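Local coordinates for p800 reaction center core protein (Heliobacterium modesticaldum, PDB 5V8K) that forms the homodimeric core of a membrane-bound photosynthetic reaction centre, binding bacteriochlorophylls, a chlorophyll derivative and an iron-sulfur cluster, at residues Met60-Ala63 with Arg64-Gln67; Gly257-Val260 with Lys261-Ile264; Asp310-Phe313 with Gln314-Leu318; Phe391-Val394 with Pro395-Met399. One frame throughout, in Å; residues are numbered along the deposited sequence.

In the fold
Contacts 1, 2 and 4 are buried, whereas contact 3 is at the surface of the chain, partly covered by the second subunit. Each is a local contact along one helix, contacts 2 and 3 at its N-terminal start. Contacts 1 and 2 touch where M60 of helix 58-67 packs on A263 of helix 258-291; contacts 3 and 4 touch through F317 and L318 against W397 and R398, on the opposite side of the chain's centre. Their chemistry follows their place: contacts 1 and 4 turn an arginine or a methionine-tryptophan pair onto bacteriochlorophyll, contact 2 directs a lysine toward the calcium site, and contact 3 combines a capped helix start with a salt bridge.

Contact 1. Residues Met60-Ala63 with Arg64-Gln67; sequences MFYA and RLYQ. With GBF (Bacteriochlorophyll g), chain J.
R64 meets the preceding turn first through its backbone: its N donates to M60 O at 3.1 Å, the first of four i to i+4 hydrogen bonds that end with Q67 N on A63 O. Its side chain then runs from the helix onto a bacteriochlorophyll g (GBF, chain J). CB lies 3.3 Å from F61 O and also touches O2D of the pigment. CG, anti to the carbonyl carbon and beside the backbone N, passes 3.6 Å from M60 O. Two bends follow, chi2 -90° and chi3 -87°, and they carry NE to 3.8 Å from the pigment's OBD while O2D lies over one face of the guanidinium group. At the tip NH1 donates to O1A at 2.7 Å, with an N-H...O angle of 143°, so this bond is short but bent. The short helix 58-67 packs F61 on helix 18-39 and Y62 and L65 on helix 77-97, and here it serves as a pigment-binding element of the reaction-centre core. The other guanidinium nitrogens are used as well: NE and NH2 hydrogen-bond to further bacteriochlorophyll g. A leucine in place of R64 would probably leave O1A of the chain J pigment without this donor and its ester arm freer to turn. Next to the arginine, L65 sends CD2 to within 3.4 Å of the pigment's methyl CED. The L65 and Y62 side chains run side by side, L65 CD1 3.7 Å from Y62 CD2, and the tyrosine hydroxyl is held by L40 O and L75 N.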
# COMPACT_ATOMS: atom_id res chain seq x y z
N MET A 60 9.25 26.01 -14.47
CA MET A 60 9.64 25.56 -15.81
C MET A 60 9.29 26.61 -16.85
O MET A 60 10.04 26.82 -17.81
CB MET A 60 8.99 24.21 -16.16
CG MET A 60 9.68 23.03 -15.53
SD MET A 60 8.97 21.49 -16.07
CE MET A 60 7.51 21.40 -15.01
N PHE A 61 8.17 27.28 -16.66
CA PHE A 61 7.72 28.29 -17.62
C PHE A 61 8.55 29.56 -17.52
O PHE A 61 8.79 30.24 -18.53
CB PHE A 61 6.23 28.58 -17.40
CG PHE A 61 5.35 27.53 -17.94
CD1 PHE A 61 5.00 26.46 -17.15
CD2 PHE A 61 4.90 27.57 -19.23
CE1 PHE A 61 4.19 25.47 -17.63
CE2 PHE A 61 4.09 26.55 -19.75
CZ PHE A 61 3.74 25.51 -18.96
N TYR A 62 9.02 29.89 -16.31
CA TYR A 62 9.93 31.02 -16.18
C TYR A 62 11.30 30.67 -16.73
O TYR A 62 11.98 31.54 -17.29
CB TYR A 62 10.03 31.47 -14.72
CG TYR A 62 9.02 32.58 -14.41
CD1 TYR A 62 7.72 32.28 -14.02
CD2 TYR A 62 9.37 33.93 -14.56
CE1 TYR A 62 6.79 33.28 -13.79
CE2 TYR A 62 8.46 34.95 -14.32
CZ TYR A 62 7.19 34.63 -13.93
OH TYR A 62 6.31 35.62 -13.71
N ALA A 63 11.72 29.40 -16.60
CA ALA A 63 12.95 28.97 -17.27
C ALA A 63 12.83 29.17 -18.77
O ALA A 63 13.83 29.52 -19.42
CB ALA A 63 13.28 27.50 -16.95
N ARG A 64 11.64 29.00 -19.34
CA ARG A 64 11.46 29.30 -20.76
C ARG A 64 11.63 30.79 -21.04
O ARG A 64 12.27 31.16 -22.03
CB ARG A 64 10.09 28.81 -21.24
CG ARG A 64 10.04 27.25 -21.36
CD ARG A 64 10.46 26.80 -22.77
NE ARG A 64 9.29 26.81 -23.63
CZ ARG A 64 9.19 27.33 -24.84
NH1 ARG A 64 8.04 27.20 -25.47
NH2 ARG A 64 10.18 28.00 -25.43
N LEU A 65 11.06 31.66 -20.19
CA LEU A 65 11.23 33.10 -20.42
C LEU A 65 12.71 33.43 -20.48
O LEU A 65 13.15 34.21 -21.34
CB LEU A 65 10.58 33.92 -19.30
CG LEU A 65 9.07 33.93 -19.14
CD1 LEU A 65 8.70 34.92 -18.07
CD2 LEU A 65 8.42 34.30 -20.42
N TYR A 66 13.46 32.87 -19.53
CA TYR A 66 14.90 33.04 -19.48
C TYR A 66 15.56 32.63 -20.79
O TYR A 66 16.38 33.38 -21.34
CB TYR A 66 15.43 32.21 -18.32
CG TYR A 66 16.92 32.15 -18.26
CD1 TYR A 66 17.66 33.25 -17.88
CD2 TYR A 66 17.59 30.97 -18.59
CE1 TYR A 66 19.05 33.20 -17.83
CE2 TYR A 66 18.97 30.91 -18.55
CZ TYR A 66 19.68 32.02 -18.16
OH TYR A 66 21.03 31.96 -18.12
N GLN A 67 15.23 31.45 -21.29
CA GLN A 67 15.82 30.97 -22.54
C GLN A 67 15.45 31.86 -23.71
O GLN A 67 16.21 31.96 -24.68
CB GLN A 67 15.37 29.52 -22.79
CG GLN A 67 16.01 28.87 -24.04
CD GLN A 67 15.34 27.55 -24.40
OE1 GLN A 67 14.15 27.34 -24.17
NE2 GLN A 67 16.12 26.64 -24.96
MG GBF J . 2.63 31.33 -27.21
CHA GBF J . 5.15 30.09 -25.11
CHB GBF J . 4.72 33.71 -28.24
CHC GBF J . 0.21 32.08 -29.52
CHD GBF J . 0.77 28.37 -26.39
NA GBF J . 4.44 31.90 -26.66
C1A GBF J . 5.36 31.39 -25.84
C2A GBF J . 6.76 31.94 -25.92
C3A GBF J . 6.44 33.27 -26.59
C4A GBF J . 5.11 32.93 -27.21
CMA GBF J . 6.30 34.46 -25.61
CAA GBF J . 7.85 31.17 -26.68
CBA GBF J . 7.43 30.76 -28.07
CGA GBF J . 6.50 29.58 -28.08
O1A GBF J . 6.76 28.55 -27.48
O2A GBF J . 5.58 29.51 -29.18
NB GBF J . 2.54 32.67 -28.75
C1B GBF J . 3.45 33.62 -28.99
C2B GBF J . 3.06 34.36 -30.10
C3B GBF J . 1.80 33.91 -30.45
C4B GBF J . 1.46 32.88 -29.52
CMB GBF J . 3.85 35.44 -30.78
CAB GBF J . 1.09 34.50 -31.60
CBB GBF J . -0.14 34.32 -32.01
NC GBF J . 0.91 30.41 -27.83
C1C GBF J . 0.02 30.88 -28.70
C2C GBF J . -1.30 30.27 -29.02
C3C GBF J . -0.98 29.21 -28.06
C4C GBF J . 0.25 29.30 -27.41
CMC GBF J . -2.42 31.21 -28.57
CAC GBF J . -1.91 28.08 -27.76
CBC GBF J . -3.26 27.91 -28.44
ND GBF J . 2.79 29.65 -26.11
C1D GBF J . 2.10 28.56 -25.79
C2D GBF J . 2.68 27.46 -24.76
C3D GBF J . 3.84 28.23 -24.63
C4D GBF J . 3.93 29.44 -25.36
CMD GBF J . 2.21 26.16 -24.20
CAD GBF J . 5.09 28.12 -23.85
OBD GBF J . 5.58 27.24 -23.07
CBD GBF J . 5.91 29.37 -24.06
CGD GBF J . 6.16 30.11 -22.79
O1D GBF J . 5.33 30.42 -21.96
O2D GBF J . 7.49 30.49 -22.49
CED GBF J . 7.57 31.05 -21.18
C1 GBF J . 4.48 28.63 -29.11
C2 GBF J . 3.33 29.16 -29.95
C3 GBF J . 3.38 29.14 -31.28
C4 GBF J . 4.59 28.59 -31.93
C5 GBF J . 2.22 29.69 -32.10
C6 GBF J . 2.70 30.78 -33.06
C7 GBF J . 1.52 31.39 -33.80
C8 GBF J . 1.54 31.67 -35.12
C9 GBF J . 0.34 32.27 -35.80
C10 GBF J . 2.75 31.37 -35.96

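Contact 2. Residues Gly257-Val260 with Lys261-Ile264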
# COMPACT_ATOMS: atom_id res chain seq x y z
N GLY A 257 20.47 19.51 -11.88
CA GLY A 257 19.42 19.12 -12.80
C GLY A 257 18.01 19.23 -12.28
O GLY A 257 17.09 18.72 -12.93
N LEU A 258 17.80 19.89 -11.13
CA LEU A 258 16.50 19.94 -10.48
C LEU A 258 15.35 20.10 -11.46
O LEU A 258 14.47 19.25 -11.54
CB LEU A 258 16.46 21.08 -9.45
CG LEU A 258 15.17 21.23 -8.64
CD1 LEU A 258 15.00 20.15 -7.59
CD2 LEU A 258 15.14 22.62 -8.00
N LEU A 259 15.34 21.22 -12.21
CA LEU A 259 14.19 21.52 -13.05
C LEU A 259 14.15 20.63 -14.28
O LEU A 259 13.07 20.27 -14.74
CB LEU A 259 14.19 22.98 -13.49
CG LEU A 259 14.20 24.03 -12.37
CD1 LEU A 259 14.16 25.41 -12.97
CD2 LEU A 259 13.00 23.80 -11.44
N VAL A 260 15.33 20.27 -14.81
CA VAL A 260 15.36 19.35 -15.94
C VAL A 260 14.67 18.04 -15.55
O VAL A 260 13.87 17.48 -16.31
CB VAL A 260 16.80 19.09 -16.40
CG1 VAL A 260 16.79 18.22 -17.65
CG2 VAL A 260 17.54 20.37 -16.66
N LYS A 261 14.99 17.51 -14.38
CA LYS A 261 14.41 16.24 -13.98
C LYS A 261 12.92 16.35 -13.67
O LYS A 261 12.20 15.36 -13.84
CB LYS A 261 15.19 15.65 -12.81
CG LYS A 261 16.53 15.21 -13.26
CD LYS A 261 17.38 14.66 -12.15
CE LYS A 261 17.84 15.72 -11.25
NZ LYS A 261 18.65 15.19 -10.13
N GLN A 262 12.42 17.53 -13.29
CA GLN A 262 10.97 17.71 -13.19
C GLN A 262 10.32 17.63 -14.57
O GLN A 262 9.29 16.95 -14.74
CB GLN A 262 10.63 19.04 -12.53
CG GLN A 262 10.85 19.05 -11.03
CD GLN A 262 10.86 20.46 -10.42
OE1 GLN A 262 10.17 21.36 -10.88
NE2 GLN A 262 11.62 20.64 -9.36
N ALA A 263 10.93 18.25 -15.57
CA ALA A 263 10.40 18.16 -16.92
C ALA A 263 10.45 16.73 -17.44
O ALA A 263 9.54 16.27 -18.14
CB ALA A 263 11.19 19.05 -17.85
N ILE A 264 11.52 16.02 -17.11
CA ILE A 264 11.69 14.63 -17.54
C ILE A 264 10.60 13.77 -16.94
O ILE A 264 9.97 12.96 -17.63
CB ILE A 264 13.09 14.13 -17.14
CG1 ILE A 264 14.12 14.74 -18.08
CG2 ILE A 264 13.17 12.59 -17.19
CD1 ILE A 264 15.53 14.51 -17.66
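K261 N donates to G257 O at 2.8 Å, almost straight down the carbonyl (C=O...N 179°), and this bond closes the first turn of helix 258-291 with G257 at the N-cap position. The next three i to i+4 bonds follow in order: Q262 N to L258 O, A263 N to L259 O, and I264 N to V260 O at 2.9 Å. Over this turn the K261 side chain folds back. Its bend at chi3 (-72°) brings CE to 3.5 Å from G257 O, the aliphatic part passing a residue that has no side chain. NZ goes on to a salt bridge with D460 and to hydrogen bonds with N255, L494 O and S495. Q262 lies alongside L258, its NE2 3.7 Å from L258 CG, while OE1 approaches CD2 of L259 to 3.8 Å. The amide therefore rests against two leucines, and its NE2 is satisfied by A598 O of helix 575-599. An alanine at Q262 would probably leave A598 O without this donor and open a gap beside L258 and L259. Two residues further along, V260 and I264 meet at an oblique angle through CG1 and CD1, 3.9 Å apart, in an apolar contact. I264 also packs against helix 200-224. The whole is the N-terminal turn of a helix predicted to cross the membrane, set beside a metal site: D460 is a calcium ligand, the K261 side chain comes to about 5 Å from the ion, and the lysine is thus a second-shell residue that probably helps position that aspartate.

Contact 3. Residues Asp310-Phe313 with Gln314-Leu318; sequences DHEF and QKKFL
H311 and Q314 are joined by a short, nearly straight bond: H311 ND1 donates to Q314 OE1 at 2.9 Å and 176°, with the oxygen in the plane of the imidazole. Ring and amide lie side by side, and both have second partners, H311 NE2 on T410 and Q314 NE2 on F401 O and V405 O. F313 and F317 pack side by side. Both carry CG anti to the backbone N, which sets their rings alongside each other, near parallel (17°) but slid apart, with centroids 5.4 Å from one another. F317 CB sits over the face of the F313 ring, 4.2 Å from its centroid, in a CH-pi contact. This is the N-terminal turn of helix 311-344, with D310 as N-cap: its OD1 accepts F313 N at 3.0 Å from above the carboxylate plane, and E312 N more weakly. The exposed side is looser. There E312 OE1 and K315 NZ make a salt bridge of 3.3 Å, and E312 CG merely brushes K316 CE at 4.0 Å. K315 also makes a cation-pi contact with W555 of the second subunit, on which E312 and K316 pack as well.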
# COMPACT_ATOMS: atom_id res chain seq x y z
N ASP A 310 -7.80 -16.78 -32.79
CA ASP A 310 -6.93 -17.94 -32.89
C ASP A 310 -6.23 -18.18 -31.55
O ASP A 310 -5.31 -17.45 -31.20
CB ASP A 310 -5.95 -17.75 -34.04
CG ASP A 310 -4.87 -18.80 -34.08
OD1 ASP A 310 -4.78 -19.61 -33.14
OD2 ASP A 310 -4.10 -18.81 -35.06
N HIS A 311 -6.66 -19.22 -30.83
CA HIS A 311 -6.17 -19.44 -29.47
C HIS A 311 -4.71 -19.85 -29.44
O HIS A 311 -4.01 -19.54 -28.47
CB HIS A 311 -6.99 -20.49 -28.74
CG HIS A 311 -8.42 -20.11 -28.54
ND1 HIS A 311 -8.84 -18.81 -28.35
CD2 HIS A 311 -9.53 -20.88 -28.47
CE1 HIS A 311 -10.16 -18.80 -28.20
NE2 HIS A 311 -10.60 -20.04 -28.26
N GLU A 312 -4.21 -20.51 -30.48
CA GLU A 312 -2.80 -20.85 -30.45
C GLU A 312 -1.94 -19.60 -30.68
O GLU A 312 -0.90 -19.44 -30.05
CB GLU A 312 -2.49 -21.94 -31.46
CG GLU A 312 -1.61 -23.09 -30.88
CD GLU A 312 -2.26 -23.90 -29.69
OE1 GLU A 312 -3.50 -23.78 -29.45
OE2 GLU A 312 -1.52 -24.66 -28.99
N PHE A 313 -2.36 -18.70 -31.58
CA PHE A 313 -1.63 -17.44 -31.72
C PHE A 313 -1.64 -16.65 -30.41
O PHE A 313 -0.60 -16.15 -29.99
CB PHE A 313 -2.21 -16.58 -32.85
CG PHE A 313 -1.65 -15.20 -32.86
CD1 PHE A 313 -2.23 -14.21 -32.07
CD2 PHE A 313 -0.52 -14.89 -33.59
CE1 PHE A 313 -1.70 -12.92 -32.03
CE2 PHE A 313 0.02 -13.60 -33.56
CZ PHE A 313 -0.58 -12.62 -32.78
N GLN A 314 -2.78 -16.58 -29.74
CA GLN A 314 -2.91 -15.82 -28.51
C GLN A 314 -1.94 -16.31 -27.43
O GLN A 314 -1.31 -15.49 -26.73
CB GLN A 314 -4.34 -15.91 -28.02
CG GLN A 314 -5.30 -15.13 -28.88
CD GLN A 314 -6.73 -15.42 -28.53
OE1 GLN A 314 -7.09 -16.56 -28.17
NE2 GLN A 314 -7.57 -14.40 -28.62
N LYS A 315 -1.84 -17.62 -27.25
CA LYS A 315 -0.97 -18.16 -26.21
C LYS A 315 0.50 -17.99 -26.58
O LYS A 315 1.31 -17.60 -25.73
CB LYS A 315 -1.27 -19.63 -25.94
CG LYS A 315 -2.69 -19.92 -25.49
CD LYS A 315 -2.78 -21.27 -24.84
CE LYS A 315 -4.08 -21.96 -25.09
NZ LYS A 315 -4.05 -22.72 -26.37
N LYS A 316 0.87 -18.30 -27.82
CA LYS A 316 2.26 -18.15 -28.24
C LYS A 316 2.71 -16.70 -28.11
O LYS A 316 3.80 -16.41 -27.61
CB LYS A 316 2.44 -18.60 -29.69
CG LYS A 316 2.07 -20.03 -29.98
CD LYS A 316 2.71 -20.49 -31.28
CE LYS A 316 2.12 -21.80 -31.78
NZ LYS A 316 2.54 -22.02 -33.22
N PHE A 317 1.88 -15.78 -28.60
CA PHE A 317 2.24 -14.38 -28.58
C PHE A 317 2.29 -13.84 -27.16
O PHE A 317 3.27 -13.18 -26.77
CB PHE A 317 1.26 -13.58 -29.42
CG PHE A 317 1.65 -12.16 -29.57
CD1 PHE A 317 2.51 -11.76 -30.57
CD2 PHE A 317 1.19 -11.23 -28.67
CE1 PHE A 317 2.88 -10.42 -30.68
CE2 PHE A 317 1.58 -9.91 -28.77
CZ PHE A 317 2.42 -9.51 -29.77
N LEU A 318 1.25 -14.08 -26.36
CA LEU A 318 1.32 -13.57 -25.00
C LEU A 318 2.42 -14.25 -24.20
O LEU A 318 3.06 -13.59 -23.38
CB LEU A 318 -0.01 -13.71 -24.28
CG LEU A 318 -0.13 -12.81 -23.06
CD1 LEU A 318 -0.10 -11.35 -23.45
CD2 LEU A 318 -1.42 -13.08 -22.24

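Contact 4. Residues Phe391-Val394 with Pro395-Met399. With GBF (Bacteriochlorophyll g), chain T.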
# COMPACT_ATOMS: atom_id res chain seq x y z
N PHE A 391 6.45 -6.30 -19.01
CA PHE A 391 5.42 -6.55 -18.02
C PHE A 391 4.16 -5.72 -18.30
O PHE A 391 3.05 -6.25 -18.39
CB PHE A 391 6.04 -6.23 -16.65
CG PHE A 391 5.15 -6.45 -15.48
CD1 PHE A 391 4.80 -7.72 -15.07
CD2 PHE A 391 4.73 -5.38 -14.72
CE1 PHE A 391 4.00 -7.90 -13.96
CE2 PHE A 391 3.95 -5.53 -13.62
CZ PHE A 391 3.56 -6.78 -13.24
N THR A 392 4.33 -4.40 -18.45
CA THR A 392 3.22 -3.53 -18.83
C THR A 392 2.56 -3.98 -20.12
O THR A 392 1.35 -3.89 -20.28
CB THR A 392 3.73 -2.07 -18.96
OG1 THR A 392 4.27 -1.65 -17.70
CG2 THR A 392 2.58 -1.17 -19.29
N MET A 393 3.34 -4.47 -21.07
CA MET A 393 2.77 -4.91 -22.34
C MET A 393 1.86 -6.14 -22.20
O MET A 393 1.09 -6.43 -23.13
CB MET A 393 3.87 -5.25 -23.36
CG MET A 393 4.55 -4.06 -24.04
SD MET A 393 5.44 -4.58 -25.53
CE MET A 393 6.79 -5.49 -24.80
N VAL A 394 1.92 -6.88 -21.08
CA VAL A 394 1.08 -8.08 -20.93
C VAL A 394 -0.40 -7.66 -20.95
O VAL A 394 -1.14 -8.15 -21.81
CB VAL A 394 1.43 -8.89 -19.66
CG1 VAL A 394 0.39 -9.96 -19.35
CG2 VAL A 394 2.81 -9.58 -19.85
N PRO A 395 -0.86 -6.76 -20.08
CA PRO A 395 -2.25 -6.28 -20.24
C PRO A 395 -2.50 -5.55 -21.56
O PRO A 395 -3.62 -5.63 -22.09
CB PRO A 395 -2.48 -5.36 -19.03
CG PRO A 395 -1.13 -5.05 -18.46
CD PRO A 395 -0.22 -6.22 -18.88
N MET A 396 -1.49 -4.89 -22.13
CA MET A 396 -1.69 -4.15 -23.38
C MET A 396 -2.00 -5.10 -24.54
O MET A 396 -2.90 -4.83 -25.35
CB MET A 396 -0.46 -3.30 -23.71
CG MET A 396 -0.18 -2.24 -22.67
SD MET A 396 1.30 -1.25 -22.99
CE MET A 396 0.67 -0.38 -24.39
N TRP A 397 -1.25 -6.19 -24.66
CA TRP A 397 -1.53 -7.10 -25.76
C TRP A 397 -2.79 -7.92 -25.52
O TRP A 397 -3.42 -8.36 -26.49
CB TRP A 397 -0.33 -7.99 -26.06
CG TRP A 397 0.77 -7.22 -26.73
CD1 TRP A 397 1.98 -6.88 -26.18
CD2 TRP A 397 0.78 -6.69 -28.06
NE1 TRP A 397 2.73 -6.19 -27.08
CE2 TRP A 397 2.03 -6.07 -28.25
CE3 TRP A 397 -0.14 -6.69 -29.12
CZ2 TRP A 397 2.38 -5.40 -29.44
CZ3 TRP A 397 0.23 -6.06 -30.33
CH2 TRP A 397 1.47 -5.42 -30.46
N ARG A 398 -3.23 -8.04 -24.27
CA ARG A 398 -4.53 -8.66 -24.01
C ARG A 398 -5.69 -7.75 -24.43
O ARG A 398 -6.70 -8.24 -24.94
CB ARG A 398 -4.61 -9.05 -22.53
CG ARG A 398 -3.69 -10.25 -22.15
CD ARG A 398 -3.64 -10.43 -20.65
NE ARG A 398 -4.90 -10.93 -20.11
CZ ARG A 398 -5.03 -11.36 -18.85
NH1 ARG A 398 -3.99 -11.36 -18.06
NH2 ARG A 398 -6.19 -11.87 -18.40
N MET A 399 -5.57 -6.42 -24.22
CA MET A 399 -6.52 -5.46 -24.80
C MET A 399 -6.70 -5.71 -26.27
O MET A 399 -7.83 -5.77 -26.78
CB MET A 399 -6.04 -4.01 -24.59
CG MET A 399 -6.35 -3.37 -23.27
SD MET A 399 -6.01 -1.55 -23.27
CE MET A 399 -4.24 -1.41 -23.21
MG GBF T . 0.99 0.17 -31.96
CHA GBF T . -1.42 -0.08 -34.50
CHB GBF T . -0.73 -2.02 -30.18
CHC GBF T . 3.74 0.17 -29.95
CHD GBF T . 2.72 2.49 -34.15
NA GBF T . -0.69 -0.83 -32.26
C1A GBF T . -1.56 -0.93 -33.27
C2A GBF T . -2.60 -1.99 -33.26
C3A GBF T . -2.63 -2.14 -31.73
C4A GBF T . -1.27 -1.63 -31.37
CMA GBF T . -3.70 -1.31 -31.04
CAA GBF T . -2.21 -3.23 -34.09
CBA GBF T . -1.04 -4.02 -33.52
CGA GBF T . -0.81 -5.25 -34.37
O1A GBF T . -1.76 -5.98 -34.66
O2A GBF T . 0.51 -5.83 -34.29
NB GBF T . 1.52 -0.95 -30.34
C1B GBF T . 0.62 -1.69 -29.65
C2B GBF T . 1.25 -2.19 -28.53
C3B GBF T . 2.50 -1.60 -28.48
C4B GBF T . 2.59 -0.71 -29.58
CMB GBF T . 0.68 -3.21 -27.57
CAB GBF T . 3.44 -1.96 -27.41
CBB GBF T . 4.74 -1.75 -27.36
NC GBF T . 2.80 1.11 -32.07
C1C GBF T . 3.77 1.03 -31.16
C2C GBF T . 5.02 1.84 -31.17
C3C GBF T . 4.61 2.40 -32.45
C4C GBF T . 3.36 2.01 -32.91
CMC GBF T . 4.94 2.92 -30.06
CAC GBF T . 5.47 3.37 -33.15
CBC GBF T . 6.82 3.75 -32.60
ND GBF T . 0.84 1.01 -33.79
C1D GBF T . 1.45 1.90 -34.58
C2D GBF T . 0.80 2.35 -36.00
C3D GBF T . -0.27 1.47 -35.78
C4D GBF T . -0.29 0.73 -34.56
CMD GBF T . 1.17 3.27 -37.10
CAD GBF T . -1.43 1.00 -36.58
OBD GBF T . -1.99 1.46 -37.63
CBD GBF T . -2.26 0.09 -35.71
CGD GBF T . -3.58 0.67 -35.28
O1D GBF T . -3.71 1.34 -34.27
O2D GBF T . -4.76 0.48 -36.07
CED GBF T . -5.56 1.65 -36.24
C1 GBF T . 0.80 -7.19 -34.61
C2 GBF T . 2.01 -7.56 -33.78
C3 GBF T . 3.26 -7.19 -34.13
C4 GBF T . 3.52 -6.40 -35.37
C5 GBF T . 4.42 -7.57 -33.24
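M393 and W397, one helical turn apart, together grip a bacteriochlorophyll g (GBF, chain T). The pigment's methyl CMB lies over one face of the indole, 3.2 Å above its plane and over its centre, while M393 SD comes to 3.4 Å from the vinyl carbon CBB. The two side chains lie alongside each other and also meet directly. With CG beside its backbone N (chi1 -77°) and the chain extended at the next bond, M393 puts SD at the edge of the indole's five-membered ring, 79° off the normal, a Met-aromatic contact in which W397 NE1 gives it a weak hydrogen bond of 3.5 Å (N-H...S 154°). That bond probably helps fix the rotation of the indole over the methyl group.

Behind this shell the backbone holds the pair: W397 N donates to M393 O at 2.8 Å. The helix is kinked at P395, two residues before the tryptophan, because P395 has no N-H to give; instead its CD lies 3.3 Å from F391 O. V394 CB is crowded against CD of the next residue, P395, at 3.2 Å. M396 brings SD to 3.9 Å from T392 CG2. R398 continues the helix with N on V394 O; its guanidinium group reaches the chlorophyll derivative 8(1)-OH-chlorophyll aF, as well as E548 and S545 of the second subunit.

Helix 376-401 is thus enclosed on several sides: T392 and M396 pack on helix 258-291, P395 on helix 437-447, and V394 on helix 311-344, whose F317 meets W397 edge to face.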